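Local atomic coordinates of 2-oxoglutarate-dependent dioxygenase tropC (Talaromyces stipitatus, PDB entry 6XJJ), a protein that uses non-haem iron and 2-oxoglutarate as a dioxygenase in the fungal biosynthesis of tropolones. Residues T244-V249 and M285-H290; P218-R223 and F316-N321; A69-G74 and G294-S299. All coordinates share one frame; numbering follows the deposited sequence.

Contact 1. Residues T244-V249 and M285-H290; sequences TDFGCV and MGDTMH. With FE (Fe (III) ion), chain B.
D245, an iron ligand, is tied to the start of helix 287-292 through its main chain: its carbonyl oxygen accepts the backbone N-H of D287, with D245 O 2.9 Å from D287 N. D245 OD1 binds the iron at 2.4 Å, while D245 OD2 is hydrogen-bonded by N284 and S250, which probably limit the rotation of the carboxylate. H243 and H302 complete the facial triad characteristic of 2-oxoglutarate-dependent oxygenases.

The next carbonyls of the loop meet the same helix end, with G286 as its N-cap. F246 O is gripped twice by T288, whose backbone N and OG1 each lie 2.9 Å from it. The T288 hydroxyl stands beside its own amide (chi1 -61°), and the two donors converge on one acceptor. G247 O receives two weak bonds, one from the amide of M289 and one from that of T288, which it shares with F246 O. T244 OG1 donates to the syn lone pair of D287 OD2 at 2.8 Å, the two side chains crossing at about a right angle; D287 OD1 is taken by S299.

Further along, G286 N bonds to C248 O, and V249 pairs antiparallel with M285. Their apolar ends gather next to helix 171-204: V249 CG2 lies 4.1 Å from M285 CE and 4.2 Å from M289 CE.

The amides of D287 and T288, and weakly that of M289, are thus directed at the carbonyls of 245-247. The helix dipole would probably strengthen these bonds, helping to fix the backbone from which D245 reaches the metal.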
loop_
_atom_site.group_PDB
_atom_site.type_symbol
_atom_site.label_atom_id
_atom_site.label_comp_id
_atom_site.label_asym_id
_atom_site.label_seq_id
_atom_site.Cartn_x
_atom_site.Cartn_y
_atom_site.Cartn_z
ATOM N N THR A 244 -6.690 6.547 8.204
ATOM C CA THR A 244 -6.868 5.160 7.814
ATOM C C THR A 244 -6.854 5.087 6.295
ATOM O O THR A 244 -7.141 6.067 5.599
ATOM C CB THR A 244 -8.182 4.568 8.333
ATOM O OG1 THR A 244 -9.287 5.269 7.751
ATOM C CG2 THR A 244 -8.256 4.671 9.829
ATOM N N ASP A 245 -6.516 3.910 5.787
ATOM C CA ASP A 245 -6.644 3.640 4.366
ATOM C C ASP A 245 -8.091 3.268 4.076
ATOM O O ASP A 245 -8.736 2.587 4.878
ATOM C CB ASP A 245 -5.708 2.512 3.945
ATOM C CG ASP A 245 -4.237 2.875 4.112
ATOM O OD1 ASP A 245 -3.916 4.070 4.287
ATOM O OD2 ASP A 245 -3.393 1.957 4.068
ATOM N N PHE A 246 -8.612 3.732 2.939
ATOM C CA PHE A 246 -10.028 3.509 2.667
ATOM C C PHE A 246 -10.287 2.144 2.031
ATOM O O PHE A 246 -11.376 1.586 2.198
ATOM C CB PHE A 246 -10.581 4.608 1.755
ATOM C CG PHE A 246 -12.094 4.618 1.651
ATOM C CD1 PHE A 246 -12.850 5.279 2.608
ATOM C CD2 PHE A 246 -12.759 3.968 0.616
ATOM C CE1 PHE A 246 -14.233 5.303 2.537
ATOM C CE2 PHE A 246 -14.152 3.990 0.543
ATOM C CZ PHE A 246 -14.883 4.659 1.507
ATOM N N GLY A 247 -9.307 1.589 1.313
ATOM C CA GLY A 247 -9.522 0.396 0.512
ATOM C C GLY A 247 -9.636 -0.909 1.275
ATOM O O GLY A 247 -10.211 -0.971 2.367
ATOM N N CYS A 248 -9.094 -1.976 0.685
ATOM C CA CYS A 248 -9.142 -3.308 1.269
ATOM C C CYS A 248 -7.799 -3.727 1.855
ATOM O O CYS A 248 -7.701 -3.973 3.062
ATOM C CB CYS A 248 -9.599 -4.316 0.204
ATOM S SG CYS A 248 -11.267 -4.031 -0.462
ATOM N N VAL A 249 -6.757 -3.812 1.027
ATOM C CA VAL A 249 -5.437 -4.261 1.452
ATOM C C VAL A 249 -4.412 -3.258 0.942
ATOM O O VAL A 249 -4.544 -2.738 -0.170
ATOM C CB VAL A 249 -5.126 -5.683 0.933
ATOM C CG1 VAL A 249 -3.719 -6.126 1.358
ATOM C CG2 VAL A 249 -6.188 -6.672 1.421
ATOM N N MET A 285 -4.970 -3.574 6.723
ATOM C CA MET A 285 -6.343 -3.592 6.253
ATOM C C MET A 285 -6.891 -2.167 6.161
ATOM O O MET A 285 -6.482 -1.273 6.909
ATOM C CB MET A 285 -7.201 -4.412 7.213
ATOM C CG MET A 285 -6.667 -5.823 7.494
ATOM S SD MET A 285 -6.718 -6.968 6.090
ATOM C CE MET A 285 -5.065 -6.803 5.400
ATOM N N GLY A 286 -7.828 -1.967 5.234
ATOM C CA GLY A 286 -8.485 -0.695 5.041
ATOM C C GLY A 286 -9.927 -0.706 5.533
ATOM O O GLY A 286 -10.444 -1.694 6.050
ATOM N N ASP A 287 -10.581 0.443 5.342
ATOM C CA ASP A 287 -11.935 0.628 5.857
ATOM C C ASP A 287 -12.942 -0.266 5.137
ATOM O O ASP A 287 -13.866 -0.803 5.761
ATOM C CB ASP A 287 -12.336 2.097 5.727
ATOM C CG ASP A 287 -11.498 3.007 6.599
ATOM O OD1 ASP A 287 -10.868 2.501 7.551
ATOM O OD2 ASP A 287 -11.448 4.223 6.317
ATOM N N THR A 288 -12.795 -0.427 3.820
ATOM C CA THR A 288 -13.697 -1.305 3.079
ATOM C C THR A 288 -13.622 -2.737 3.597
ATOM O O THR A 288 -14.651 -3.407 3.734
ATOM C CB THR A 288 -13.368 -1.255 1.588
ATOM O OG1 THR A 288 -13.546 0.084 1.108
ATOM C CG2 THR A 288 -14.275 -2.183 0.800
ATOM N N MET A 289 -12.413 -3.226 3.885
ATOM C CA MET A 289 -12.290 -4.548 4.493
ATOM C C MET A 289 -12.864 -4.551 5.903
ATOM O O MET A 289 -13.501 -5.525 6.316
ATOM C CB MET A 289 -10.825 -4.992 4.510
ATOM C CG MET A 289 -10.597 -6.431 5.005
ATOM S SD MET A 289 -11.277 -7.701 3.906
ATOM C CE MET A 289 -10.148 -7.567 2.533
ATOM N N HIS A 290 -12.639 -3.471 6.658
ATOM C CA HIS A 290 -13.214 -3.346 7.993
ATOM C C HIS A 290 -14.723 -3.558 7.953
ATOM O O HIS A 290 -15.259 -4.477 8.583
ATOM C CB HIS A 290 -12.923 -1.961 8.572
ATOM C CG HIS A 290 -13.207 -1.851 10.037
ATOM N ND1 HIS A 290 -12.277 -2.187 10.995
ATOM C CD2 HIS A 290 -14.344 -1.550 10.709
ATOM C CE1 HIS A 290 -12.802 -2.022 12.195
ATOM N NE2 HIS A 290 -14.060 -1.649 12.050
HETATM FE FE FE B . -1.610 4.822 4.565
#

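Contact 2. Residues P218-R223 and F316-N321; sequences PSIPMR and FFLNGN
I220, F316 and L318 form the apolar centre of a junction between strands 222-227 and 311-318, antiparallel neighbours in the larger sheet of the double-stranded beta-helix (jelly-roll) core of this oxygenase family. The tip of the F316 ring meets the branch point of I220, with F316 CZ 3.6 Å from I220 CB and just as near its CG2 methyl. That methyl also touches L318 CD1 at 3.7 Å, and the same leucine methyl touches P218 CB as well. At the other end of the ring M222 CE comes in at the edge, close to the ring plane and 3.5 Å from F316 CD2. M222 is extended through its first two torsions and bends only at its sulfur (chi3 -65°), which folds the methyl back against the phenyl group. M222 and F316 form a non-hydrogen-bonded pair, and both side chains rest on M185 of helix 171-204.

F317 belongs to the other surface of the sheet. Its ring touches D245, and its nearest atom is about 5 Å from the iron, so it helps wall the metal site, while R223 CG approaches obliquely, 4.4 Å from F317 CE1.

Two backbone bonds join the segments: F317 N to P221 O at 2.8 Å, and N319 N to S219 O at 3.0 Å with an N-H...O angle of 175°. P221 O also stands over one face of the F316 ring. I220 O points out of the pair and is taken by R182. At the polar edge the N319 side chain crosses the P221 ring at about a right angle, its ND2 3.8 Å from P221 CG.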
loop_
_atom_site.group_PDB
_atom_site.type_symbol
_atom_site.label_atom_id
_atom_site.label_comp_id
_atom_site.label_asym_id
_atom_site.label_seq_id
_atom_site.Cartn_x
_atom_site.Cartn_y
_atom_site.Cartn_z
ATOM N N PRO A 218 -9.381 -5.444 -10.881
ATOM C CA PRO A 218 -9.271 -4.707 -9.619
ATOM C C PRO A 218 -8.823 -3.267 -9.805
ATOM O O PRO A 218 -8.169 -2.906 -10.784
ATOM C CB PRO A 218 -8.212 -5.505 -8.856
ATOM C CG PRO A 218 -7.333 -6.056 -9.947
ATOM C CD PRO A 218 -8.220 -6.318 -11.124
ATOM N N SER A 219 -9.169 -2.445 -8.816
ATOM C CA SER A 219 -8.702 -1.065 -8.747
ATOM C C SER A 219 -7.460 -1.068 -7.865
ATOM O O SER A 219 -7.550 -1.273 -6.650
ATOM C CB SER A 219 -9.788 -0.146 -8.195
ATOM O OG SER A 219 -9.377 1.210 -8.178
ATOM N N ILE A 220 -6.302 -0.875 -8.478
ATOM C CA ILE A 220 -5.034 -1.096 -7.792
ATOM C C ILE A 220 -4.089 0.074 -8.026
ATOM O O ILE A 220 -3.169 -0.015 -8.851
ATOM C CB ILE A 220 -4.396 -2.417 -8.236
ATOM C CG1 ILE A 220 -4.459 -2.547 -9.759
ATOM C CG2 ILE A 220 -5.065 -3.579 -7.530
ATOM C CD1 ILE A 220 -3.638 -3.679 -10.312
ATOM N N PRO A 221 -4.264 1.174 -7.313
ATOM C CA PRO A 221 -3.253 2.226 -7.346
ATOM C C PRO A 221 -2.025 1.864 -6.530
ATOM O O PRO A 221 -2.070 1.085 -5.573
ATOM C CB PRO A 221 -3.986 3.429 -6.743
ATOM C CG PRO A 221 -4.949 2.838 -5.815
ATOM C CD PRO A 221 -5.384 1.523 -6.422
ATOM N N MET A 222 -0.911 2.422 -6.976
ATOM C CA MET A 222 0.369 2.388 -6.290
ATOM C C MET A 222 0.883 3.813 -6.211
ATOM O O MET A 222 0.596 4.624 -7.092
ATOM C CB MET A 222 1.374 1.538 -7.045
ATOM C CG MET A 222 2.709 1.267 -6.298
ATOM S SD MET A 222 3.970 0.479 -7.286
ATOM C CE MET A 222 3.209 -1.062 -7.575
ATOM N N ARG A 223 1.655 4.108 -5.164
ATOM C CA ARG A 223 2.280 5.417 -5.023
ATOM C C ARG A 223 3.763 5.255 -4.733
ATOM O O ARG A 223 4.153 4.444 -3.886
ATOM C CB ARG A 223 1.620 6.256 -3.918
ATOM C CG ARG A 223 0.155 6.527 -4.196
ATOM C CD ARG A 223 -0.416 7.688 -3.408
ATOM N NE ARG A 223 -1.837 7.870 -3.695
ATOM C CZ ARG A 223 -2.544 8.926 -3.319
ATOM N NH1 ARG A 223 -1.951 9.927 -2.686
ATOM N NH2 ARG A 223 -3.831 9.009 -3.624
ATOM N N PHE A 316 1.304 0.181 -2.365
ATOM C CA PHE A 316 0.338 -0.323 -3.324
ATOM C C PHE A 316 -0.921 -0.712 -2.576
ATOM O O PHE A 316 -0.860 -1.202 -1.443
ATOM C CB PHE A 316 1.024 -1.426 -4.215
ATOM C CG PHE A 316 0.103 -2.408 -4.944
ATOM C CD1 PHE A 316 -1.183 -2.737 -4.549
ATOM C CD2 PHE A 316 0.416 -2.669 -6.271
ATOM C CE1 PHE A 316 -1.981 -3.577 -5.315
ATOM C CE2 PHE A 316 -0.400 -3.467 -7.057
ATOM C CZ PHE A 316 -1.600 -3.901 -6.578
ATOM N N PHE A 317 -2.071 -0.406 -3.188
ATOM C CA PHE A 317 -3.343 -0.600 -2.523
ATOM C C PHE A 317 -4.287 -1.343 -3.448
ATOM O O PHE A 317 -4.197 -1.240 -4.675
ATOM C CB PHE A 317 -4.053 0.716 -2.065
ATOM C CG PHE A 317 -3.133 1.782 -1.515
ATOM C CD1 PHE A 317 -2.020 2.213 -2.218
ATOM C CD2 PHE A 317 -3.273 2.202 -0.200
ATOM C CE1 PHE A 317 -1.172 3.169 -1.693
ATOM C CE2 PHE A 317 -2.402 3.127 0.338
ATOM C CZ PHE A 317 -1.353 3.603 -0.406
ATOM N N LEU A 318 -5.191 -2.093 -2.827
ATOM C CA LEU A 318 -6.272 -2.793 -3.503
ATOM C C LEU A 318 -7.584 -2.245 -2.956
ATOM O O LEU A 318 -7.896 -2.430 -1.773
ATOM C CB LEU A 318 -6.154 -4.303 -3.291
ATOM C CG LEU A 318 -7.338 -5.156 -3.760
ATOM C CD1 LEU A 318 -7.560 -5.011 -5.257
ATOM C CD2 LEU A 318 -7.121 -6.615 -3.376
ATOM N N ASN A 319 -8.340 -1.564 -3.810
ATOM C CA ASN A 319 -9.620 -0.980 -3.436
ATOM C C ASN A 319 -10.761 -1.847 -3.951
ATOM O O ASN A 319 -10.577 -2.721 -4.801
ATOM C CB ASN A 319 -9.748 0.443 -3.996
ATOM C CG ASN A 319 -8.766 1.408 -3.371
ATOM O OD1 ASN A 319 -8.365 1.250 -2.218
ATOM N ND2 ASN A 319 -8.339 2.395 -4.146
ATOM N N GLY A 320 -11.955 -1.598 -3.410
ATOM C CA GLY A 320 -13.159 -2.173 -3.979
ATOM C C GLY A 320 -13.336 -1.783 -5.432
ATOM O O GLY A 320 -12.795 -0.784 -5.918
ATOM N N ASN A 321 -14.099 -2.610 -6.141
ATOM C CA ASN A 321 -14.299 -2.390 -7.559
ATOM C C ASN A 321 -15.269 -1.253 -7.857
ATOM O O ASN A 321 -16.038 -0.792 -7.005
ATOM C CB ASN A 321 -14.747 -3.680 -8.234
ATOM C CG ASN A 321 -13.621 -4.330 -9.004
ATOM O OD1 ASN A 321 -12.754 -3.628 -9.531
ATOM N ND2 ASN A 321 -13.589 -5.649 -9.043
#

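Contact 3. Residues A69-G74 and G294-S299; sequences ACNKYG and GGYYRS
C70, in the last turn of helix 56-72, joins the C-terminal end of that helix, within the N-terminal (DIOX_N) region, to the loop that leads from helix 287-292 toward the iron ligand H302. Its carbonyl accepts the backbone N-H of R298, C70 O to R298 N being 2.8 Å. Its CB meets the Y297 ring obliquely, 3.6 Å from CD1, and its sulfur makes a sulfur-aromatic contact with that ring, also oblique; Y297 OH is fixed by L196 O of helix 171-204.

N71 follows with its CG anti to the backbone N (chi1 177°), which carries the amide across to Y296. The amide stands nearly perpendicular to the tyrosine ring, at 88°, and N71 ND2 lies 3.2 Å from Y296 CD1. Y296 OH is hydrogen-bonded by R67 from the same helix.

K72 contributes only its main chain: R298 NH2 donates to K72 O at 3.2 Å from above the carbonyl plane. A bend at chi3 (56°) curls the arginine along the helix end, where its guanidinium supplies a donor to K72 O while its backbone N serves C70 O. Y73 turns its ring away, toward E39 and Y265. G74 leaves the helix with positive phi and packs against the loop backbone, its CA 3.2 Å from R298 O.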
loop_
_atom_site.group_PDB
_atom_site.type_symbol
_atom_site.label_atom_id
_atom_site.label_comp_id
_atom_site.label_asym_id
_atom_site.label_seq_id
_atom_site.Cartn_x
_atom_site.Cartn_y
_atom_site.Cartn_z
ATOM N N ALA A 69 -3.175 -11.289 13.311
ATOM C CA ALA A 69 -2.555 -9.970 13.259
ATOM C C ALA A 69 -3.531 -8.934 12.718
ATOM O O ALA A 69 -3.569 -7.793 13.197
ATOM C CB ALA A 69 -1.293 -10.011 12.399
ATOM N N CYS A 70 -4.335 -9.315 11.721
ATOM C CA CYS A 70 -5.302 -8.388 11.149
ATOM C C CYS A 70 -6.471 -8.139 12.079
ATOM O O CYS A 70 -7.132 -7.100 11.968
ATOM C CB CYS A 70 -5.814 -8.923 9.815
ATOM S SG CYS A 70 -4.510 -9.071 8.580
ATOM N N ASN A 71 -6.745 -9.065 12.988
ATOM C CA ASN A 71 -7.830 -8.838 13.923
ATOM C C ASN A 71 -7.385 -8.014 15.121
ATOM O O ASN A 71 -8.195 -7.296 15.715
ATOM C CB ASN A 71 -8.416 -10.182 14.349
ATOM C CG ASN A 71 -9.504 -10.040 15.370
ATOM O OD1 ASN A 71 -9.373 -9.301 16.342
ATOM N ND2 ASN A 71 -10.654 -10.620 15.068
ATOM N N LYS A 72 -6.111 -8.092 15.486
ATOM C CA LYS A 72 -5.610 -7.416 16.673
ATOM C C LYS A 72 -4.976 -6.071 16.344
ATOM O O LYS A 72 -5.328 -5.060 16.956
ATOM C CB LYS A 72 -4.607 -8.326 17.398
ATOM C CG LYS A 72 -4.095 -7.809 18.728
ATOM C CD LYS A 72 -3.253 -8.887 19.406
ATOM C CE LYS A 72 -2.734 -8.450 20.765
ATOM N NZ LYS A 72 -1.968 -9.542 21.436
ATOM N N TYR A 73 -4.061 -6.029 15.371
ATOM C CA TYR A 73 -3.357 -4.799 15.045
ATOM C C TYR A 73 -3.793 -4.170 13.730
ATOM O O TYR A 73 -3.506 -2.991 13.505
ATOM C CB TYR A 73 -1.841 -5.044 14.974
ATOM C CG TYR A 73 -1.251 -5.672 16.219
ATOM C CD1 TYR A 73 -0.889 -4.902 17.317
ATOM C CD2 TYR A 73 -1.042 -7.044 16.287
ATOM C CE1 TYR A 73 -0.348 -5.486 18.453
ATOM C CE2 TYR A 73 -0.504 -7.631 17.409
ATOM C CZ TYR A 73 -0.157 -6.850 18.489
ATOM O OH TYR A 73 0.382 -7.443 19.608
ATOM N N GLY A 74 -4.462 -4.914 12.854
ATOM C CA GLY A 74 -4.676 -4.415 11.512
ATOM C C GLY A 74 -3.419 -4.295 10.681
ATOM O O GLY A 74 -3.507 -3.910 9.514
ATOM N N GLY A 294 -16.809 -7.991 10.005
ATOM C CA GLY A 294 -17.550 -7.388 11.097
ATOM C C GLY A 294 -16.724 -6.413 11.918
ATOM O O GLY A 294 -17.006 -6.205 13.102
ATOM N N GLY A 295 -15.710 -5.800 11.305
ATOM C CA GLY A 295 -14.573 -5.322 12.067
ATOM C C GLY A 295 -13.598 -6.418 12.429
ATOM O O GLY A 295 -12.643 -6.166 13.175
ATOM N N TYR A 296 -13.812 -7.634 11.912
ATOM C CA TYR A 296 -12.965 -8.768 12.264
ATOM C C TYR A 296 -11.540 -8.550 11.774
ATOM O O TYR A 296 -10.576 -8.887 12.474
ATOM C CB TYR A 296 -13.576 -10.047 11.684
ATOM C CG TYR A 296 -12.812 -11.305 11.974
ATOM C CD1 TYR A 296 -12.882 -11.910 13.218
ATOM C CD2 TYR A 296 -12.039 -11.905 10.993
ATOM C CE1 TYR A 296 -12.184 -13.073 13.486
ATOM C CE2 TYR A 296 -11.342 -13.064 11.243
ATOM C CZ TYR A 296 -11.416 -13.647 12.494
ATOM O OH TYR A 296 -10.724 -14.807 12.755
ATOM N N TYR A 297 -11.383 -7.976 10.583
ATOM C CA TYR A 297 -10.105 -7.447 10.127
ATOM C C TYR A 297 -10.141 -5.936 10.350
ATOM O O TYR A 297 -10.987 -5.239 9.779
ATOM C CB TYR A 297 -9.855 -7.811 8.662
ATOM C CG TYR A 297 -9.737 -9.316 8.401
ATOM C CD1 TYR A 297 -9.133 -10.159 9.325
ATOM C CD2 TYR A 297 -10.212 -9.882 7.221
ATOM C CE1 TYR A 297 -9.023 -11.528 9.090
ATOM C CE2 TYR A 297 -10.107 -11.247 6.980
ATOM C CZ TYR A 297 -9.508 -12.061 7.917
ATOM O OH TYR A 297 -9.397 -13.411 7.679
ATOM N N ARG A 298 -9.245 -5.438 11.203
ATOM C CA ARG A 298 -9.289 -4.046 11.641
ATOM C C ARG A 298 -8.551 -3.109 10.686
ATOM O O ARG A 298 -7.447 -3.413 10.224
ATOM C CB ARG A 298 -8.674 -3.896 13.036
ATOM C CG ARG A 298 -9.449 -4.491 14.205
ATOM C CD ARG A 298 -8.781 -4.014 15.513
ATOM N NE ARG A 298 -8.734 -2.545 15.542
ATOM C CZ ARG A 298 -7.624 -1.800 15.546
ATOM N NH1 ARG A 298 -7.721 -0.483 15.528
ATOM N NH2 ARG A 298 -6.417 -2.343 15.606
ATOM N N SER A 299 -9.159 -1.945 10.423
ATOM C CA SER A 299 -8.464 -0.809 9.819
ATOM C C SER A 299 -7.980 0.108 10.939
ATOM O O SER A 299 -8.790 0.683 11.674
ATOM C CB SER A 299 -9.367 -0.039 8.853
ATOM O OG SER A 299 -8.675 1.071 8.297
#

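How the contacts relate
Contact 1 is the common neighbour of the other two. It meets contact 2 through L318, whose backbone probably bonds with C248 N and V249 O (both 2.8 Å, to L318 O and L318 N); C248 and V249 both face it as a classic beta bulge. It meets contact 3 through the probable hydrogen bond of S299 OG to D287 OD1 (2.7 Å) and through the H290 O to G295 N pair at 3.1 Å. Contacts 2 and 3 do not touch, their nearest atoms being about 10 Å apart. The iron is ligated from contact 1, flanked by F317 of contact 2, and about 12 Å from the CA of G74 in contact 3.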